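Local structure of probable branched-chain amino acid ABC transporter, amino acid binding protein (Thermus thermophilus, 3LKB) at residues S125-I137 with A158-L172. The protein probably binds branched-chain amino acids such as valine outside the membrane and delivers them to an ABC transporter for uptake. The protein carries 2 engineered substitutions. Residues are numbered along the deposited sequence; the frame is centred on the assembly and turned at random.
With VAL (valine), chain C.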
ATOM      1  N   SER A 125     -19.402  -3.030 -16.728  1.00 12.69           N
ATOM      2  CA  SER A 125     -19.347  -3.974 -15.624  1.00 11.64           C
ATOM      3  C   SER A 125     -18.257  -5.009 -15.922  1.00 11.22           C
ATOM      4  O   SER A 125     -17.812  -5.112 -17.080  1.00 10.38           O
ATOM      5  CB  SER A 125     -20.707  -4.640 -15.459  1.00 11.84           C
ATOM      6  OG  SER A 125     -21.018  -5.479 -16.568  1.00 11.92           O
ATOM      7  N   TYR A 126     -17.855  -5.762 -14.896  1.00  9.77           N
ATOM      8  CA  TYR A 126     -16.934  -6.888 -15.061  1.00 10.38           C
ATOM      9  C   TYR A 126     -17.483  -7.877 -16.076  1.00  9.79           C
ATOM     10  O   TYR A 126     -16.740  -8.366 -16.928  1.00  9.59           O
ATOM     11  CB  TYR A 126     -16.686  -7.653 -13.729  1.00 10.23           C
ATOM     12  CG  TYR A 126     -16.123  -6.802 -12.606  1.00 11.14           C
ATOM     13  CD1 TYR A 126     -15.052  -5.968 -12.846  1.00 11.98           C
ATOM     14  CD2 TYR A 126     -16.671  -6.830 -11.293  1.00 10.86           C
ATOM     15  CE1 TYR A 126     -14.526  -5.215 -11.879  1.00 11.53           C
ATOM     16  CE2 TYR A 126     -16.142  -6.046 -10.305  1.00  5.49           C
ATOM     17  CZ  TYR A 126     -15.062  -5.241 -10.630  1.00  8.64           C
ATOM     18  OH  TYR A 126     -14.446  -4.418  -9.765  1.00  7.68           O
ATOM     19  N   SER A 127     -18.767  -8.181 -15.956  1.00  8.52           N
ATOM     20  CA  SER A 127     -19.461  -9.060 -16.912  1.00  9.56           C
ATOM     21  C   SER A 127     -19.392  -8.647 -18.392  1.00  9.89           C
ATOM     22  O   SER A 127     -19.018  -9.467 -19.242  1.00 10.83           O
ATOM     23  CB  SER A 127     -20.928  -9.229 -16.503  1.00  9.25           C
ATOM     24  OG  SER A 127     -20.963  -9.914 -15.280  1.00  9.60           O
ATOM     25  N   GLU A 128     -19.733  -7.399 -18.700  1.00  8.93           N
ATOM     26  CA  GLU A 128     -19.637  -6.932 -20.087  1.00  9.45           C
ATOM     27  C   GLU A 128     -18.199  -7.072 -20.599  1.00  8.72           C
ATOM     28  O   GLU A 128     -17.976  -7.534 -21.712  1.00  9.73           O
ATOM     29  CB  GLU A 128     -20.118  -5.472 -20.221  1.00  8.97           C
ATOM     30  CG  GLU A 128     -20.244  -4.989 -21.655  1.00 14.30           C
ATOM     31  CD  GLU A 128     -21.279  -3.892 -21.879  1.00 21.10           C
ATOM     32  OE1 GLU A 128     -21.775  -3.223 -20.919  1.00 25.51           O
ATOM     33  OE2 GLU A 128     -21.623  -3.702 -23.052  1.00 22.75           O
ATOM     34  N   GLN A 129     -17.248  -6.634 -19.783  1.00  8.18           N
ATOM     35  CA  GLN A 129     -15.810  -6.731 -20.044  1.00  7.20           C
ATOM     36  C   GLN A 129     -15.439  -8.157 -20.381  1.00  6.55           C
ATOM     37  O   GLN A 129     -14.856  -8.412 -21.421  1.00  6.77           O
ATOM     38  CB  GLN A 129     -14.997  -6.211 -18.797  1.00  6.86           C
ATOM     39  CG  GLN A 129     -15.135  -4.704 -18.622  1.00  5.98           C
ATOM     40  CD  GLN A 129     -14.671  -4.203 -17.283  1.00 10.63           C
ATOM     41  OE1 GLN A 129     -13.907  -4.848 -16.563  1.00 10.46           O
ATOM     42  NE2 GLN A 129     -15.160  -3.055 -16.926  1.00 14.70           N
ATOM     43  N   VAL A 130     -15.774  -9.090 -19.519  1.00  5.76           N
ATOM     44  CA  VAL A 130     -15.438 -10.462 -19.715  1.00  6.29           C
ATOM     45  C   VAL A 130     -16.106 -11.085 -20.955  1.00  7.17           C
ATOM     46  O   VAL A 130     -15.450 -11.727 -21.705  1.00  6.91           O
ATOM     47  CB  VAL A 130     -15.637 -11.336 -18.442  1.00  6.12           C
ATOM     48  CG1 VAL A 130     -15.682 -12.719 -18.762  1.00  6.84           C
ATOM     49  CG2 VAL A 130     -14.623 -11.116 -17.486  1.00  4.24           C
ATOM     50  N   VAL A 131     -17.386 -10.831 -21.155  1.00  7.09           N
ATOM     51  CA  VAL A 131     -18.096 -11.197 -22.350  1.00  7.26           C
ATOM     52  C   VAL A 131     -17.514 -10.528 -23.612  1.00  8.31           C
ATOM     53  O   VAL A 131     -17.448 -11.119 -24.629  1.00  8.39           O
ATOM     54  CB  VAL A 131     -19.630 -10.930 -22.211  1.00 20.00           C
ATOM     55  CG1 VAL A 131     -20.348 -11.172 -23.427  1.00 20.00           C
ATOM     56  CG2 VAL A 131     -20.199 -11.661 -21.115  1.00 20.00           C
ATOM     57  N   ALA A 132     -17.078  -9.295 -23.506  1.00  8.19           N
ATOM     58  CA  ALA A 132     -16.465  -8.655 -24.629  1.00  8.18           C
ATOM     59  C   ALA A 132     -15.182  -9.368 -25.037  1.00  8.26           C
ATOM     60  O   ALA A 132     -14.969  -9.600 -26.186  1.00  7.75           O
ATOM     61  CB  ALA A 132     -16.249  -7.180 -24.393  1.00  8.16           C
ATOM     62  N   LEU A 133     -14.362  -9.683 -24.072  1.00  6.79           N
ATOM     63  CA  LEU A 133     -13.186 -10.522 -24.283  1.00  8.28           C
ATOM     64  C   LEU A 133     -13.491 -11.926 -24.898  1.00  9.34           C
ATOM     65  O   LEU A 133     -12.752 -12.410 -25.771  1.00 10.35           O
ATOM     66  CB  LEU A 133     -12.451 -10.731 -22.939  1.00  6.88           C
ATOM     67  CG  LEU A 133     -11.787  -9.479 -22.373  1.00  7.53           C
ATOM     68  CD1 LEU A 133     -11.395  -9.709 -20.969  1.00  8.02           C
ATOM     69  CD2 LEU A 133     -10.593  -8.980 -23.248  1.00  2.00           C
ATOM     70  N   LEU A 134     -14.525 -12.589 -24.411  1.00  9.63           N
ATOM     71  CA  LEU A 134     -14.894 -13.882 -24.970  1.00 11.42           C
ATOM     72  C   LEU A 134     -15.307 -13.730 -26.401  1.00 12.58           C
ATOM     73  O   LEU A 134     -15.005 -14.622 -27.202  1.00 13.39           O
ATOM     74  CB  LEU A 134     -16.011 -14.571 -24.202  1.00 10.43           C
ATOM     75  CG  LEU A 134     -15.670 -15.009 -22.769  1.00 11.55           C
ATOM     76  CD1 LEU A 134     -16.911 -15.506 -22.031  1.00 11.53           C
ATOM     77  CD2 LEU A 134     -14.592 -16.061 -22.737  1.00 12.25           C
ATOM     78  N   GLU A 135     -15.971 -12.617 -26.735  1.00 13.34           N
ATOM     79  CA  GLU A 135     -16.394 -12.412 -28.100  1.00 14.93           C
ATOM     80  C   GLU A 135     -15.131 -12.326 -28.928  1.00 14.32           C
ATOM     81  O   GLU A 135     -14.978 -13.000 -29.942  1.00 15.15           O
ATOM     82  CB  GLU A 135     -17.179 -11.124 -28.249  1.00 16.10           C
ATOM     83  CG  GLU A 135     -18.663 -11.268 -27.951  1.00 22.22           C
ATOM     84  CD  GLU A 135     -19.488 -10.043 -28.431  1.00 30.44           C
ATOM     85  OE1 GLU A 135     -19.816  -9.201 -27.533  1.00 32.03           O
ATOM     86  OE2 GLU A 135     -19.778  -9.939 -29.679  1.00 28.77           O
ATOM     87  N   TYR A 136     -14.193 -11.523 -28.449  1.00 14.36           N
ATOM     88  CA  TYR A 136     -12.929 -11.357 -29.115  1.00 13.52           C
ATOM     89  C   TYR A 136     -12.246 -12.743 -29.269  1.00 13.83           C
ATOM     90  O   TYR A 136     -11.739 -13.051 -30.339  1.00 14.28           O
ATOM     91  CB  TYR A 136     -12.071 -10.374 -28.323  1.00 13.61           C
ATOM     92  CG  TYR A 136     -10.767 -10.080 -28.985  1.00 11.77           C
ATOM     93  CD1 TYR A 136     -10.598  -8.931 -29.725  1.00 13.89           C
ATOM     94  CD2 TYR A 136      -9.721 -10.980 -28.918  1.00 12.29           C
ATOM     95  CE1 TYR A 136      -9.398  -8.669 -30.383  1.00 17.01           C
ATOM     96  CE2 TYR A 136      -8.514 -10.729 -29.553  1.00 13.47           C
ATOM     97  CZ  TYR A 136      -8.377  -9.579 -30.283  1.00 15.48           C
ATOM     98  OH  TYR A 136      -7.213  -9.314 -30.903  1.00 20.84           O
ATOM     99  N   ILE A 137     -12.247 -13.579 -28.228  1.00 13.08           N
ATOM    100  CA  ILE A 137     -11.709 -14.927 -28.375  1.00 13.33           C
ATOM    101  C   ILE A 137     -12.391 -15.726 -29.525  1.00 14.11           C
ATOM    102  O   ILE A 137     -11.693 -16.360 -30.315  1.00 13.90           O
ATOM    103  CB  ILE A 137     -11.787 -15.748 -27.070  1.00 12.96           C
ATOM    104  CG1 ILE A 137     -10.785 -15.234 -26.038  1.00 11.43           C
ATOM    105  CG2 ILE A 137     -11.528 -17.251 -27.366  1.00 11.40           C
ATOM    106  CD1 ILE A 137     -11.125 -15.649 -24.598  1.00  7.76           C
ATOM    107  N   ALA A 158     -17.532 -12.307  -9.568  1.00 11.40           N
ATOM    108  CA  ALA A 158     -18.539 -11.493 -10.218  1.00 12.38           C
ATOM    109  C   ALA A 158     -18.966 -11.827 -11.651  1.00 12.46           C
ATOM    110  O   ALA A 158     -20.109 -11.944 -11.921  1.00 12.76           O
ATOM    111  CB  ALA A 158     -18.159 -10.058 -10.131  1.00 12.47           C
ATOM    112  N   PRO A 159     -18.015 -11.931 -12.554  1.00 12.38           N
ATOM    113  CA  PRO A 159     -18.430 -12.133 -13.939  1.00 13.34           C
ATOM    114  C   PRO A 159     -18.498 -13.619 -14.367  1.00 13.89           C
ATOM    115  O   PRO A 159     -18.823 -13.923 -15.510  1.00 14.04           O
ATOM    116  CB  PRO A 159     -17.346 -11.384 -14.734  1.00 12.14           C
ATOM    117  CG  PRO A 159     -16.109 -11.617 -13.967  1.00 12.04           C
ATOM    118  CD  PRO A 159     -16.561 -11.666 -12.471  1.00 13.09           C
ATOM    119  N   VAL A 160     -18.191 -14.531 -13.459  1.00 14.85           N
ATOM    120  CA  VAL A 160     -18.164 -15.961 -13.801  1.00 15.19           C
ATOM    121  C   VAL A 160     -19.447 -16.517 -14.457  1.00 15.83           C
ATOM    122  O   VAL A 160     -19.376 -17.139 -15.510  1.00 16.45           O
ATOM    123  CB  VAL A 160     -17.709 -16.760 -12.598  1.00 15.18           C
ATOM    124  CG1 VAL A 160     -17.762 -18.256 -12.866  1.00 15.32           C
ATOM    125  CG2 VAL A 160     -16.293 -16.349 -12.290  1.00 14.99           C
ATOM    126  N   GLU A 161     -20.618 -16.275 -13.875  1.00 16.45           N
ATOM    127  CA  GLU A 161     -21.864 -16.736 -14.490  1.00 16.81           C
ATOM    128  C   GLU A 161     -22.192 -16.142 -15.878  1.00 16.51           C
ATOM    129  O   GLU A 161     -22.620 -16.877 -16.778  1.00 15.54           O
ATOM    130  CB  GLU A 161     -23.032 -16.582 -13.526  1.00 18.17           C
ATOM    131  CG  GLU A 161     -23.011 -17.700 -12.426  1.00 25.32           C
ATOM    132  CD  GLU A 161     -22.681 -19.149 -12.971  1.00 31.20           C
ATOM    133  OE1 GLU A 161     -23.474 -19.678 -13.821  1.00 31.65           O
ATOM    134  OE2 GLU A 161     -21.637 -19.730 -12.523  1.00 30.23           O
ATOM    135  N   ASP A 162     -21.971 -14.845 -16.074  1.00 15.17           N
ATOM    136  CA  ASP A 162     -22.190 -14.256 -17.392  1.00 14.62           C
ATOM    137  C   ASP A 162     -21.217 -14.816 -18.401  1.00 13.89           C
ATOM    138  O   ASP A 162     -21.557 -14.987 -19.567  1.00 12.74           O
ATOM    139  CB  ASP A 162     -22.197 -12.716 -17.332  1.00 14.88           C
ATOM    140  CG  ASP A 162     -23.394 -12.185 -16.543  1.00 16.99           C
ATOM    141  OD1 ASP A 162     -24.480 -12.785 -16.644  1.00 19.57           O
ATOM    142  OD2 ASP A 162     -23.277 -11.200 -15.791  1.00 19.31           O
ATOM    143  N   ALA A 163     -20.030 -15.188 -17.949  1.00 14.10           N
ATOM    144  CA  ALA A 163     -19.053 -15.790 -18.853  1.00 15.16           C
ATOM    145  C   ALA A 163     -19.460 -17.200 -19.289  1.00 16.08           C
ATOM    146  O   ALA A 163     -19.303 -17.567 -20.442  1.00 16.04           O
ATOM    147  CB  ALA A 163     -17.693 -15.808 -18.219  1.00 14.82           C
ATOM    148  N   ARG A 164     -19.976 -17.996 -18.360  1.00 17.38           N
ATOM    149  CA  ARG A 164     -20.354 -19.346 -18.698  1.00 19.12           C
ATOM    150  C   ARG A 164     -21.461 -19.269 -19.735  1.00 19.96           C
ATOM    151  O   ARG A 164     -21.398 -19.923 -20.806  1.00 20.33           O
ATOM    152  CB  ARG A 164     -20.801 -20.149 -17.471  1.00 18.93           C
ATOM    153  CG  ARG A 164     -19.679 -20.465 -16.476  1.00 22.26           C
ATOM    154  CD  ARG A 164     -20.151 -21.555 -15.492  1.00 27.26           C
ATOM    155  NE  ARG A 164     -19.277 -21.826 -14.336  1.00 27.23           N
ATOM    156  CZ  ARG A 164     -18.276 -22.716 -14.347  1.00 29.88           C
ATOM    157  NH1 ARG A 164     -18.005 -23.383 -15.467  1.00 29.25           N
ATOM    158  NH2 ARG A 164     -17.530 -22.928 -13.250  1.00 29.30           N
ATOM    159  N   LYS A 165     -22.471 -18.461 -19.463  1.00 19.98           N
ATOM    160  CA  LYS A 165     -23.522 -18.463 -20.431  1.00 21.01           C
ATOM    161  C   LYS A 165     -23.120 -17.839 -21.763  1.00 20.42           C
ATOM    162  O   LYS A 165     -23.586 -18.310 -22.783  1.00 21.17           O
ATOM    163  CB  LYS A 165     -24.888 -18.026 -19.881  1.00 21.86           C
ATOM    164  CG  LYS A 165     -25.057 -16.645 -19.478  1.00 26.45           C
ATOM    165  CD  LYS A 165     -25.110 -16.542 -17.938  1.00 33.33           C
ATOM    166  CE  LYS A 165     -26.245 -17.327 -17.315  1.00 35.94           C
ATOM    167  NZ  LYS A 165     -27.167 -16.402 -16.570  1.00 38.88           N
ATOM    168  N   ALA A 166     -22.237 -16.828 -21.763  1.00 19.62           N
ATOM    169  CA  ALA A 166     -21.695 -16.286 -23.008  1.00 17.99           C
ATOM    170  C   ALA A 166     -20.853 -17.317 -23.748  1.00 17.25           C
ATOM    171  O   ALA A 166     -20.944 -17.407 -24.957  1.00 15.88           O
ATOM    172  CB  ALA A 166     -20.885 -14.988 -22.759  1.00 18.01           C
ATOM    173  N   ALA A 167     -20.052 -18.098 -23.025  1.00 17.07           N
ATOM    174  CA  ALA A 167     -19.203 -19.106 -23.651  1.00 18.07           C
ATOM    175  C   ALA A 167     -20.051 -20.121 -24.373  1.00 19.61           C
ATOM    176  O   ALA A 167     -19.748 -20.528 -25.496  1.00 19.21           O
ATOM    177  CB  ALA A 167     -18.357 -19.799 -22.644  1.00 17.61           C
ATOM    178  N   ARG A 168     -21.137 -20.497 -23.722  1.00 21.60           N
ATOM    179  CA  ARG A 168     -22.068 -21.403 -24.301  1.00 24.70           C
ATOM    180  C   ARG A 168     -22.591 -20.795 -25.615  1.00 24.52           C
ATOM    181  O   ARG A 168     -22.563 -21.451 -26.665  1.00 24.54           O
ATOM    182  CB  ARG A 168     -23.182 -21.743 -23.292  1.00 25.90           C
ATOM    183  CG  ARG A 168     -24.499 -22.136 -23.942  1.00 32.04           C
ATOM    184  CD  ARG A 168     -25.645 -22.255 -22.914  1.00 43.44           C
ATOM    185  NE  ARG A 168     -26.729 -23.170 -23.332  1.00 49.38           N
ATOM    186  CZ  ARG A 168     -27.570 -22.984 -24.361  1.00 53.60           C
ATOM    187  NH1 ARG A 168     -27.478 -21.911 -25.176  1.00 52.51           N
ATOM    188  NH2 ARG A 168     -28.508 -23.909 -24.593  1.00 55.26           N
ATOM    189  N   GLU A 169     -23.013 -19.539 -25.578  1.00 24.33           N
ATOM    190  CA  GLU A 169     -23.637 -18.943 -26.763  1.00 25.31           C
ATOM    191  C   GLU A 169     -22.696 -18.847 -27.952  1.00 24.84           C
ATOM    192  O   GLU A 169     -23.138 -18.897 -29.097  1.00 25.05           O
ATOM    193  CB  GLU A 169     -24.211 -17.566 -26.451  1.00 26.35           C
ATOM    194  CG  GLU A 169     -25.524 -17.601 -25.687  1.00 31.37           C
ATOM    195  CD  GLU A 169     -26.727 -17.815 -26.608  1.00 38.84           C
ATOM    196  OE1 GLU A 169     -26.630 -17.446 -27.807  1.00 43.60           O
ATOM    197  OE2 GLU A 169     -27.759 -18.352 -26.148  1.00 40.55           O
ATOM    198  N   LEU A 170     -21.403 -18.715 -27.664  1.00 24.28           N
ATOM    199  CA  LEU A 170     -20.351 -18.471 -28.651  1.00 22.93           C
ATOM    200  C   LEU A 170     -19.713 -19.759 -29.132  1.00 22.25           C
ATOM    201  O   LEU A 170     -18.874 -19.733 -30.020  1.00 22.60           O
ATOM    202  CB  LEU A 170     -19.241 -17.621 -28.023  1.00 22.20           C
ATOM    203  CG  LEU A 170     -19.548 -16.156 -27.768  1.00 22.45           C
ATOM    204  CD1 LEU A 170     -18.498 -15.631 -26.839  1.00 18.89           C
ATOM    205  CD2 LEU A 170     -19.643 -15.310 -29.083  1.00 22.88           C
ATOM    206  N   GLY A 171     -20.066 -20.863 -28.497  1.00 21.56           N
ATOM    207  CA  GLY A 171     -19.471 -22.147 -28.797  1.00 21.21           C
ATOM    208  C   GLY A 171     -18.069 -22.339 -28.237  1.00 21.61           C
ATOM    209  O   GLY A 171     -17.277 -23.080 -28.838  1.00 22.71           O
ATOM    210  N   LEU A 172     -17.740 -21.688 -27.112  1.00 20.63           N
ATOM    211  CA  LEU A 172     -16.413 -21.837 -26.500  1.00 19.77           C
ATOM    212  C   LEU A 172     -16.512 -22.806 -25.352  1.00 20.10           C
ATOM    213  O   LEU A 172     -17.574 -23.023 -24.801  1.00 19.88           O
ATOM    214  CB  LEU A 172     -15.897 -20.511 -25.960  1.00 19.09           C
ATOM    215  CG  LEU A 172     -15.846 -19.308 -26.907  1.00 19.22           C
ATOM    216  CD1 LEU A 172     -15.311 -18.095 -26.169  1.00 16.84           C
ATOM    217  CD2 LEU A 172     -15.035 -19.555 -28.180  1.00 15.87           C
TER
HETATM  218  N   VAL C 393     -11.152  -4.730  -6.525  1.00 17.73           N
HETATM  219  CA  VAL C 393     -12.559  -4.313  -6.899  1.00 16.42           C
HETATM  220  C   VAL C 393     -12.987  -3.006  -6.327  1.00 18.37           C
HETATM  221  O   VAL C 393     -12.799  -2.054  -7.052  1.00 21.88           O
HETATM  222  CB  VAL C 393     -13.621  -5.297  -6.464  1.00 15.87           C
HETATM  223  CG1 VAL C 393     -13.746  -5.376  -5.021  1.00 11.82           C
HETATM  224  CG2 VAL C 393     -14.842  -4.874  -7.000  1.00 12.79           C
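Ser127 OG donates to Asp162 OD2 over 2.7 Å, reaching the anti lone pair of the carboxylate. The serine's chi1 of -66° sets OG anti to its own carbonyl carbon, where it meets the carboxylate. At this end the backbones are closest, with 4.4 Å between Ser127 CA and Pro159 CA, widening to 6.9 Å between Leu134 CA and Ala167 CA. Pro159 packs beside the bond: its CG lies 3.9 Å from Val130 CG2, the two side chains crossing at about a right angle. A leucine in place of Asp162 would probably leave the Ser127 hydroxyl without its acceptor and free to turn. Further along, Val130 CG1 meets Ala163 CB, and Val131 CG2 packs on Ala166 CB. Leu134 enters as a knob into the hole formed by Ala163, Ala166, Ala167 and Leu170, its CD1 3.5 Å from Ala163 O. The alanine-lined face is consistent with the 8.7 Å closest approach of the axes of helical segments 126-137 and 160-170, which cross at -30°. Both lie against the mixed sheet of one lobe of this periplasmic-binding-protein fold, Leu134 and Leu172 reaching Val146, Ala163 reaching Leu148. Toward the cleft, Tyr126 CD2 touches Ala158 CB at 3.7 Å; this tyrosine belongs to the valine pocket, its ring extending to the bound ligand. Ser125 is the N-cap of helix 126-137, Glu128 N donating to its OG with an N-H...O angle of 172°; Phe378 and His382 of helix 376-383 touch Ser127 and Asp162, respectively.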